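Local coordinates for protein alpha-fucosidase (Bifidobacterium bifidum, PDB 2EAB) that acts as a 1,2-alpha-L-fucosidase of glycoside hydrolase family 95, probably cleaving terminal alpha-1,2-linked fucose from glycans; this chain is its catalytic fragment, at residues Ser434-Glu439 with Gly816-Gly821; Arg820-Val825 with Ser841-Gln846; Ala834-Leu839 with Thr891-Lys896. All blocks are in the same frame, centred on the assembly; numbering follows the deposited sequence.

Contact 1: Ser434-Glu439 with Gly816-Gly821; sequences SANMGE and GLVARG. With EDO (1,2-ethanediol), chain G.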
loop_
_atom_site.group_PDB
_atom_site.type_symbol
_atom_site.label_atom_id
_atom_site.label_comp_id
_atom_site.label_asym_id
_atom_site.label_seq_id
_atom_site.Cartn_x
_atom_site.Cartn_y
_atom_site.Cartn_z
ATOM N N SER A 434 7.572 -0.853 9.198
ATOM C CA SER A 434 7.415 -1.443 10.527
ATOM C C SER A 434 7.490 -2.969 10.479
ATOM O O SER A 434 7.972 -3.598 11.429
ATOM C CB SER A 434 6.120 -0.970 11.193
ATOM O OG SER A 434 4.986 -1.431 10.481
ATOM N N ALA A 435 7.037 -3.554 9.368
ATOM C CA ALA A 435 7.121 -5.001 9.183
ATOM C C ALA A 435 8.402 -5.446 8.466
ATOM O O ALA A 435 8.463 -6.554 7.930
ATOM C CB ALA A 435 5.870 -5.536 8.481
ATOM N N ASN A 436 9.426 -4.594 8.485
ATOM C CA ASN A 436 10.783 -4.972 8.060
ATOM C C ASN A 436 10.871 -5.364 6.579
ATOM O O ASN A 436 11.426 -6.408 6.223
ATOM C CB ASN A 436 11.340 -6.081 8.967
ATOM C CG ASN A 436 12.852 -6.036 9.106
ATOM O OD1 ASN A 436 13.563 -5.466 8.278
ATOM N ND2 ASN A 436 13.350 -6.650 10.174
ATOM N N MET A 437 10.319 -4.507 5.725
ATOM C CA MET A 437 10.386 -4.686 4.275
ATOM C C MET A 437 10.745 -3.361 3.611
ATOM O O MET A 437 10.278 -3.068 2.506
ATOM C CB MET A 437 9.043 -5.189 3.732
ATOM C CG MET A 437 8.573 -6.494 4.353
ATOM S SD MET A 437 7.001 -7.074 3.708
ATOM C CE MET A 437 5.893 -5.783 4.294
ATOM N N GLY A 438 11.594 -2.569 4.270
ATOM C CA GLY A 438 11.839 -1.184 3.860
ATOM C C GLY A 438 12.300 -1.016 2.422
ATOM O O GLY A 438 11.909 -0.058 1.745
ATOM N N GLU A 439 13.129 -1.939 1.942
ATOM C CA GLU A 439 13.628 -1.845 0.571
ATOM C C GLU A 439 12.502 -1.933 -0.460
ATOM O O GLU A 439 12.643 -1.460 -1.591
ATOM C CB GLU A 439 14.692 -2.912 0.300
ATOM C CG GLU A 439 14.179 -4.336 0.306
ATOM C CD GLU A 439 14.359 -5.048 1.629
ATOM O OE1 GLU A 439 14.214 -4.415 2.700
ATOM O OE2 GLU A 439 14.657 -6.262 1.589
ATOM N N GLY A 816 11.500 -8.946 15.009
ATOM C CA GLY A 816 11.836 -8.418 13.698
ATOM C C GLY A 816 11.072 -7.196 13.231
ATOM O O GLY A 816 11.230 -6.791 12.082
ATOM N N LEU A 817 10.239 -6.610 14.088
ATOM C CA LEU A 817 9.597 -5.341 13.734
ATOM C C LEU A 817 10.641 -4.234 13.715
ATOM O O LEU A 817 11.725 -4.398 14.282
ATOM C CB LEU A 817 8.471 -4.998 14.709
ATOM C CG LEU A 817 7.353 -6.035 14.836
ATOM C CD1 LEU A 817 6.255 -5.507 15.742
ATOM C CD2 LEU A 817 6.774 -6.434 13.474
ATOM N N VAL A 818 10.333 -3.117 13.060
ATOM C CA VAL A 818 11.278 -2.015 12.978
ATOM C C VAL A 818 10.633 -0.751 13.521
ATOM O O VAL A 818 9.467 -0.446 13.212
ATOM C CB VAL A 818 11.802 -1.796 11.531
ATOM C CG1 VAL A 818 12.931 -0.777 11.518
ATOM C CG2 VAL A 818 12.291 -3.102 10.932
ATOM N N ALA A 819 11.401 -0.042 14.349
ATOM C CA ALA A 819 11.018 1.253 14.891
ATOM C C ALA A 819 11.790 2.369 14.212
ATOM O O ALA A 819 12.927 2.184 13.759
ATOM C CB ALA A 819 11.269 1.286 16.390
ATOM N N ARG A 820 11.160 3.533 14.152
ATOM C CA ARG A 820 11.810 4.731 13.647
ATOM C C ARG A 820 13.129 4.984 14.387
ATOM O O ARG A 820 13.263 4.687 15.580
ATOM C CB ARG A 820 10.860 5.921 13.738
ATOM C CG ARG A 820 9.717 5.804 12.737
ATOM C CD ARG A 820 8.717 6.929 12.897
ATOM N NE ARG A 820 7.511 6.759 12.085
ATOM C CZ ARG A 820 6.460 6.034 12.458
ATOM N NH1 ARG A 820 6.476 5.385 13.619
ATOM N NH2 ARG A 820 5.393 5.957 11.671
ATOM N N GLY A 821 14.114 5.500 13.658
ATOM C CA GLY A 821 15.488 5.583 14.158
ATOM C C GLY A 821 16.313 4.368 13.772
ATOM O O GLY A 821 17.533 4.338 13.980
HETATM C C1 EDO G . 2.227 4.482 10.728
HETATM O O1 EDO G . 2.891 4.348 12.081
HETATM C C2 EDO G . 2.959 3.452 9.781
HETATM O O2 EDO G . 4.366 3.798 9.777
#

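Contact 2: Arg820-Val825 with Ser841-Gln846; sequences RGNFTV and SNKGKQ. With EDO (1,2-ethanediol), chain G.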
loop_
_atom_site.group_PDB
_atom_site.type_symbol
_atom_site.label_atom_id
_atom_site.label_comp_id
_atom_site.label_asym_id
_atom_site.label_seq_id
_atom_site.Cartn_x
_atom_site.Cartn_y
_atom_site.Cartn_z
ATOM N N ARG A 820 11.160 3.533 14.152
ATOM C CA ARG A 820 11.810 4.731 13.647
ATOM C C ARG A 820 13.129 4.984 14.387
ATOM O O ARG A 820 13.263 4.687 15.580
ATOM C CB ARG A 820 10.860 5.921 13.738
ATOM C CG ARG A 820 9.717 5.804 12.737
ATOM C CD ARG A 820 8.717 6.929 12.897
ATOM N NE ARG A 820 7.511 6.759 12.085
ATOM C CZ ARG A 820 6.460 6.034 12.458
ATOM N NH1 ARG A 820 6.476 5.385 13.619
ATOM N NH2 ARG A 820 5.393 5.957 11.671
ATOM N N GLY A 821 14.114 5.500 13.658
ATOM C CA GLY A 821 15.488 5.583 14.158
ATOM C C GLY A 821 16.313 4.368 13.772
ATOM O O GLY A 821 17.533 4.338 13.980
ATOM N N ASN A 822 15.638 3.374 13.192
ATOM C CA ASN A 822 16.240 2.128 12.717
ATOM C C ASN A 822 16.691 1.229 13.861
ATOM O O ASN A 822 17.893 0.984 14.067
ATOM C CB ASN A 822 17.359 2.365 11.694
ATOM C CG ASN A 822 17.594 1.159 10.812
ATOM O OD1 ASN A 822 17.085 0.068 11.084
ATOM N ND2 ASN A 822 18.358 1.343 9.749
ATOM N N PHE A 823 15.694 0.755 14.602
ATOM C CA PHE A 823 15.887 -0.255 15.628
ATOM C C PHE A 823 15.035 -1.459 15.268
ATOM O O PHE A 823 13.858 -1.304 14.924
ATOM C CB PHE A 823 15.424 0.245 16.999
ATOM C CG PHE A 823 16.147 1.460 17.493
ATOM C CD1 PHE A 823 17.247 1.335 18.334
ATOM C CD2 PHE A 823 15.708 2.734 17.150
ATOM C CE1 PHE A 823 17.918 2.463 18.809
ATOM C CE2 PHE A 823 16.371 3.869 17.616
ATOM C CZ PHE A 823 17.477 3.730 18.452
ATOM N N THR A 824 15.603 -2.655 15.353
ATOM C CA THR A 824 14.808 -3.870 15.198
ATOM C C THR A 824 14.314 -4.281 16.577
ATOM O O THR A 824 15.077 -4.243 17.552
ATOM C CB THR A 824 15.615 -4.989 14.520
ATOM O OG1 THR A 824 16.176 -4.475 13.308
ATOM C CG2 THR A 824 14.723 -6.188 14.186
ATOM N N VAL A 825 13.040 -4.648 16.659
ATOM C CA VAL A 825 12.367 -4.840 17.931
ATOM C C VAL A 825 11.752 -6.228 18.027
ATOM O O VAL A 825 11.002 -6.654 17.140
ATOM C CB VAL A 825 11.243 -3.792 18.138
ATOM C CG1 VAL A 825 10.530 -4.016 19.463
ATOM C CG2 VAL A 825 11.793 -2.370 18.061
ATOM N N SER A 841 20.008 -1.929 17.799
ATOM C CA SER A 841 20.260 -0.615 17.232
ATOM C C SER A 841 21.013 -0.777 15.922
ATOM O O SER A 841 22.154 -1.233 15.910
ATOM C CB SER A 841 21.081 0.237 18.187
ATOM O OG SER A 841 21.289 1.515 17.619
ATOM N N ASN A 842 20.373 -0.417 14.813
ATOM C CA ASN A 842 21.000 -0.586 13.502
ATOM C C ASN A 842 21.833 0.618 13.063
ATOM O O ASN A 842 22.698 0.496 12.183
ATOM C CB ASN A 842 19.956 -0.945 12.443
ATOM C CG ASN A 842 19.164 -2.185 12.809
ATOM O OD1 ASN A 842 17.929 -2.194 12.759
ATOM N ND2 ASN A 842 19.868 -3.236 13.195
ATOM N N LYS A 843 21.589 1.769 13.686
ATOM C CA LYS A 843 22.279 3.003 13.314
ATOM C C LYS A 843 22.970 3.723 14.474
ATOM O O LYS A 843 23.586 4.762 14.264
ATOM C CB LYS A 843 21.327 3.959 12.583
ATOM C CG LYS A 843 20.840 3.458 11.218
ATOM C CD LYS A 843 21.944 3.390 10.165
ATOM C CE LYS A 843 22.190 4.748 9.534
ATOM N NZ LYS A 843 23.020 4.638 8.302
ATOM N N GLY A 844 22.865 3.185 15.688
ATOM C CA GLY A 844 23.520 3.782 16.856
ATOM C C GLY A 844 22.853 5.031 17.410
ATOM O O GLY A 844 23.484 5.809 18.132
ATOM N N LYS A 845 21.578 5.235 17.092
ATOM C CA LYS A 845 20.861 6.392 17.611
ATOM C C LYS A 845 20.518 6.193 19.087
ATOM O O LYS A 845 20.414 5.065 19.562
ATOM C CB LYS A 845 19.597 6.670 16.785
ATOM C CG LYS A 845 19.842 6.867 15.272
ATOM C CD LYS A 845 20.760 8.057 14.954
ATOM C CE LYS A 845 21.300 8.010 13.517
ATOM N NZ LYS A 845 20.259 8.183 12.456
ATOM N N GLN A 846 20.352 7.296 19.809
ATOM C CA GLN A 846 19.927 7.226 21.198
ATOM C C GLN A 846 18.638 6.422 21.309
ATOM O O GLN A 846 17.706 6.636 20.532
ATOM C CB GLN A 846 19.689 8.624 21.746
ATOM C CG GLN A 846 19.268 8.624 23.197
ATOM C CD GLN A 846 18.931 10.001 23.705
ATOM O OE1 GLN A 846 18.052 10.684 23.173
ATOM N NE2 GLN A 846 19.625 10.417 24.746
HETATM C C1 EDO G . 2.227 4.482 10.728
HETATM O O1 EDO G . 2.891 4.348 12.081
HETATM C C2 EDO G . 2.959 3.452 9.781
HETATM O O2 EDO G . 4.366 3.798 9.777
HETATM O O HOH W 1 19.714 3.173 15.594
HETATM O O HOH W 2 18.425 6.233 11.968
#

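Contact 3: Ala834-Leu839 with Thr891-Lys896; sequences ATEVRL and TYTITK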
loop_
_atom_site.group_PDB
_atom_site.type_symbol
_atom_site.label_atom_id
_atom_site.label_comp_id
_atom_site.label_asym_id
_atom_site.label_seq_id
_atom_site.Cartn_x
_atom_site.Cartn_y
_atom_site.Cartn_z
ATOM N N ALA A 834 4.988 -7.093 29.296
ATOM C CA ALA A 834 6.261 -7.445 28.674
ATOM C C ALA A 834 7.183 -8.147 29.664
ATOM O O ALA A 834 7.341 -7.704 30.808
ATOM C CB ALA A 834 6.945 -6.202 28.111
ATOM N N THR A 835 7.782 -9.247 29.216
ATOM C CA THR A 835 8.782 -9.962 30.004
ATOM C C THR A 835 10.179 -9.761 29.434
ATOM O O THR A 835 11.177 -9.933 30.138
ATOM C CB THR A 835 8.481 -11.470 30.074
ATOM O OG1 THR A 835 8.391 -12.002 28.746
ATOM C CG2 THR A 835 7.176 -11.724 30.815
ATOM N N GLU A 836 10.252 -9.410 28.152
ATOM C CA GLU A 836 11.528 -9.150 27.505
ATOM C C GLU A 836 11.327 -8.241 26.301
ATOM O O GLU A 836 10.334 -8.370 25.572
ATOM C CB GLU A 836 12.194 -10.459 27.064
ATOM C CG GLU A 836 13.608 -10.287 26.523
ATOM C CD GLU A 836 14.156 -11.547 25.885
ATOM O OE1 GLU A 836 13.635 -11.971 24.830
ATOM O OE2 GLU A 836 15.126 -12.104 26.439
ATOM N N VAL A 837 12.252 -7.303 26.125
ATOM C CA VAL A 837 12.369 -6.564 24.878
ATOM C C VAL A 837 13.787 -6.766 24.368
ATOM O O VAL A 837 14.748 -6.698 25.146
ATOM C CB VAL A 837 12.082 -5.055 25.060
ATOM C CG1 VAL A 837 12.159 -4.330 23.720
ATOM C CG2 VAL A 837 10.718 -4.834 25.700
ATOM N N ARG A 838 13.908 -7.049 23.075
ATOM C CA ARG A 838 15.201 -7.103 22.410
ATOM C C ARG A 838 15.250 -5.969 21.399
ATOM O O ARG A 838 14.454 -5.930 20.454
ATOM C CB ARG A 838 15.415 -8.463 21.745
ATOM C CG ARG A 838 15.472 -9.615 22.748
ATOM C CD ARG A 838 15.784 -10.957 22.092
ATOM N NE ARG A 838 17.048 -10.942 21.354
ATOM C CZ ARG A 838 18.251 -11.150 21.886
ATOM N NH1 ARG A 838 18.387 -11.392 23.186
ATOM N NH2 ARG A 838 19.327 -11.111 21.110
ATOM N N LEU A 839 16.170 -5.034 21.621
ATOM C CA LEU A 839 16.270 -3.832 20.812
ATOM C C LEU A 839 17.611 -3.827 20.097
ATOM O O LEU A 839 18.656 -3.638 20.731
ATOM C CB LEU A 839 16.123 -2.589 21.697
ATOM C CG LEU A 839 16.055 -1.245 20.971
ATOM C CD1 LEU A 839 14.654 -1.007 20.411
ATOM C CD2 LEU A 839 16.466 -0.111 21.904
ATOM N N THR A 891 22.590 -5.463 20.145
ATOM C CA THR A 891 21.260 -5.757 20.659
ATOM C C THR A 891 21.231 -5.604 22.179
ATOM O O THR A 891 22.081 -6.145 22.899
ATOM C CB THR A 891 20.779 -7.167 20.234
ATOM O OG1 THR A 891 20.664 -7.218 18.809
ATOM C CG2 THR A 891 19.423 -7.497 20.842
ATOM N N TYR A 892 20.237 -4.857 22.645
ATOM C CA TYR A 892 20.041 -4.573 24.062
ATOM C C TYR A 892 18.840 -5.347 24.557
ATOM O O TYR A 892 17.803 -5.399 23.886
ATOM C CB TYR A 892 19.864 -3.065 24.273
ATOM C CG TYR A 892 21.055 -2.316 23.743
ATOM C CD1 TYR A 892 22.137 -2.023 24.571
ATOM C CD2 TYR A 892 21.136 -1.962 22.398
ATOM C CE1 TYR A 892 23.254 -1.370 24.080
ATOM C CE2 TYR A 892 22.249 -1.314 21.896
ATOM C CZ TYR A 892 23.303 -1.017 22.743
ATOM O OH TYR A 892 24.408 -0.381 22.242
ATOM N N THR A 893 18.993 -5.970 25.718
ATOM C CA THR A 893 17.935 -6.779 26.289
ATOM C C THR A 893 17.353 -6.072 27.508
ATOM O O THR A 893 18.088 -5.677 28.423
ATOM C CB THR A 893 18.443 -8.195 26.643
ATOM O OG1 THR A 893 19.046 -8.788 25.486
ATOM C CG2 THR A 893 17.306 -9.084 27.114
ATOM N N ILE A 894 16.035 -5.907 27.502
ATOM C CA ILE A 894 15.326 -5.175 28.546
ATOM C C ILE A 894 14.403 -6.129 29.285
ATOM O O ILE A 894 13.551 -6.778 28.673
ATOM C CB ILE A 894 14.531 -3.984 27.961
ATOM C CG1 ILE A 894 15.445 -3.103 27.098
ATOM C CG2 ILE A 894 13.890 -3.171 29.077
ATOM C CD1 ILE A 894 14.720 -2.014 26.325
ATOM N N THR A 895 14.597 -6.221 30.600
ATOM C CA THR A 895 13.881 -7.183 31.438
ATOM C C THR A 895 13.449 -6.535 32.750
ATOM O O THR A 895 13.999 -5.512 33.145
ATOM C CB THR A 895 14.768 -8.402 31.767
ATOM O OG1 THR A 895 16.038 -7.943 32.250
ATOM C CG2 THR A 895 14.974 -9.278 30.535
ATOM N N LYS A 896 12.466 -7.139 33.418
ATOM C CA LYS A 896 11.996 -6.654 34.719
ATOM C C LYS A 896 13.107 -6.686 35.755
ATOM O O LYS A 896 13.839 -7.675 35.861
ATOM C CB LYS A 896 10.859 -7.522 35.248
ATOM C CG LYS A 896 9.527 -7.380 34.549
ATOM C CD LYS A 896 8.462 -8.211 35.269
ATOM C CE LYS A 896 8.800 -9.704 35.306
ATOM N NZ LYS A 896 8.880 -10.328 33.952
HETATM O O HOH W 3 6.452 -8.976 33.128
HETATM O O HOH W 4 11.411 -9.800 32.789
#

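Contact 1: Ser434-Glu439 with Gly816-Gly821
The G1 beta bulge of strand 812-819, where G816 and L817 both face V825, forms the seam of this contact: S434 and N436, in the loop between helices 424-428 and 442-450, are bonded to V818 and G816. The loop lies within the family 95 catalytic range and the strand within the C-terminal range, so the contact joins these two parts of the fold. Two hydrogen bonds carry it. V818 N donates to S434 O at 2.9 Å with an N-H...O angle of 155°, and the donor stands tilted from the carbonyl plane. A more bent CA-H...O contact adds to it, with L817 CA 3.3 Å from S434 O. In return, S434 CA points its hydrogen at V818 O, 3.5 Å away. The second bond runs from N436 ND2 to G816 O at 2.9 Å; at 143° it is more bent, and the acceptor lies somewhat out of the amide plane. The N436 chi1 of -150° sets CG roughly opposite the backbone N, which brings ND2 to G816 O. The side chain crosses that of V818 at about a right angle, V818 CG2 packing against N436 CG at 3.5 Å. S434 OG turns instead to D777 of helix 767-780, and A435 O is held by R380 of helix 365-386. Beyond the strand, R820 forms salt bridges with E517 and E520, the latter a calcium ligand in a structure of this protein, although no ion is bound there in this model. R820 NH2 also makes a nearly straight hydrogen bond of 3.0 Å to O1 of a 1,2-ethanediol, probably from the crystallisation liquor; the diol oxygen comes in at the guanidinium edge.

Contact 2: Arg820-Val825 with Ser841-Gln846
F823 sets the CE1-CZ rim of its ring against S841 and K845, in the loop that follows strand 833-841. A chi1 of -60° turns the ring toward that loop. F823 CZ meets K845 O near the ring plane at 3.4 Å, an oxygen also hydrogen-bonded to T886 OG1, while F823 CE1 lies 3.7 Å from S841 OG in an oblique approach. K845 CB adds an apolar touch, 4.0 Å from F823 CZ. The backbones pair here as well: F823 and S841 form an antiparallel non-hydrogen-bonded bridge at the end of the longer pairing of strands 823-830 and 833-841, and next to it N842 N donates to N822 O at 2.9 Å, the donor lying close to the line of the carbonyl bond. N822 and F823 both face A819, a G1 beta bulge at the turn between strands 812-819 and 823-830. The N822 side chain rests against the stem of K843, with N822 ND2 3.6 Å from K843 CG, while the same ND2 donates to S522 O. Past N822 O, water joins G821 to the loop. One molecule, seated over a face of the F823 ring toward its rim, donates to G821 O at 3.0 Å and bonds S841 OG, which is also held by T886. A second accepts from K845 NZ at 2.7 Å, and the K845 ammonium may polarise it. G821 O thus takes two water donors, the second weakly; because the first water also accepts from K843 N and K845 N, backbone groups that do not pair directly are joined through water.

Contact 3: Ala834-Leu839 with Thr891-Lys896
V837 with I894 and L839 with Y892 are antiparallel hydrogen-bonded pairs, each closed by two N-H...O bonds, and R838 with T893 is the non-hydrogen-bonded pair between them. The bonds have N-H...O angles of 160° to 172°: V837 N to I894 O is 2.9 Å and Y892 N to L839 O is 2.8 Å, the latter with its donor above the carbonyl plane. The axes of strands 836-839 and 891-896 are nearly antiparallel, 164° apart. On the face of V837, the CB atoms of V837 and I894 meet at 3.9 Å; farther along, Y892 CD2 brings the ring edge to 3.4 Å from L839 O. On the R838 face, the arginine chain bends at chi3 and lies beside T893, setting the guanidinium with one face over a methyl, T891 CG2 being 3.6 Å from R838 NH2. E836 OE2 lies 3.8 Å from T893 CG2. At the far end water replaces direct bonds: K896 NZ reaches A834 O through one molecule and T835 O through another, which also accepts from K896 N. Outward, T891 OG1 bonds T840 OG1 and Y892 OH bonds T887 N. T835 and E836 both face T828 in a classic beta bulge. Strands 823-830 and 859-863 flank the pair in its antiparallel sheet, while L839 and I894, on the V837 face, pack on strand 847-851 of a second, mixed sheet.

From the N terminus, contact 1 closes by far the longest loop, returning strand 812-819 to the loop at 434-439 across 376 intervening residues, largely helical where regular. Contact 2 starts where it ends, sharing R820 and G821, and closes a short loop of 15 residues made mostly of strand. Contact 3 spans 51 residues, about half of them strand, and crosses contact 2, since 834-839 precedes 841-846 and 891-896 follows it. All three reach one antiparallel sheet. Contacts 1 and 2 touch through L817 O and V825 N, contacts 2 and 3 through F823 and L839. Contact 1 ties the helical catalytic part to this sheet; contacts 2 and 3 join strands and loop within the C-terminal part.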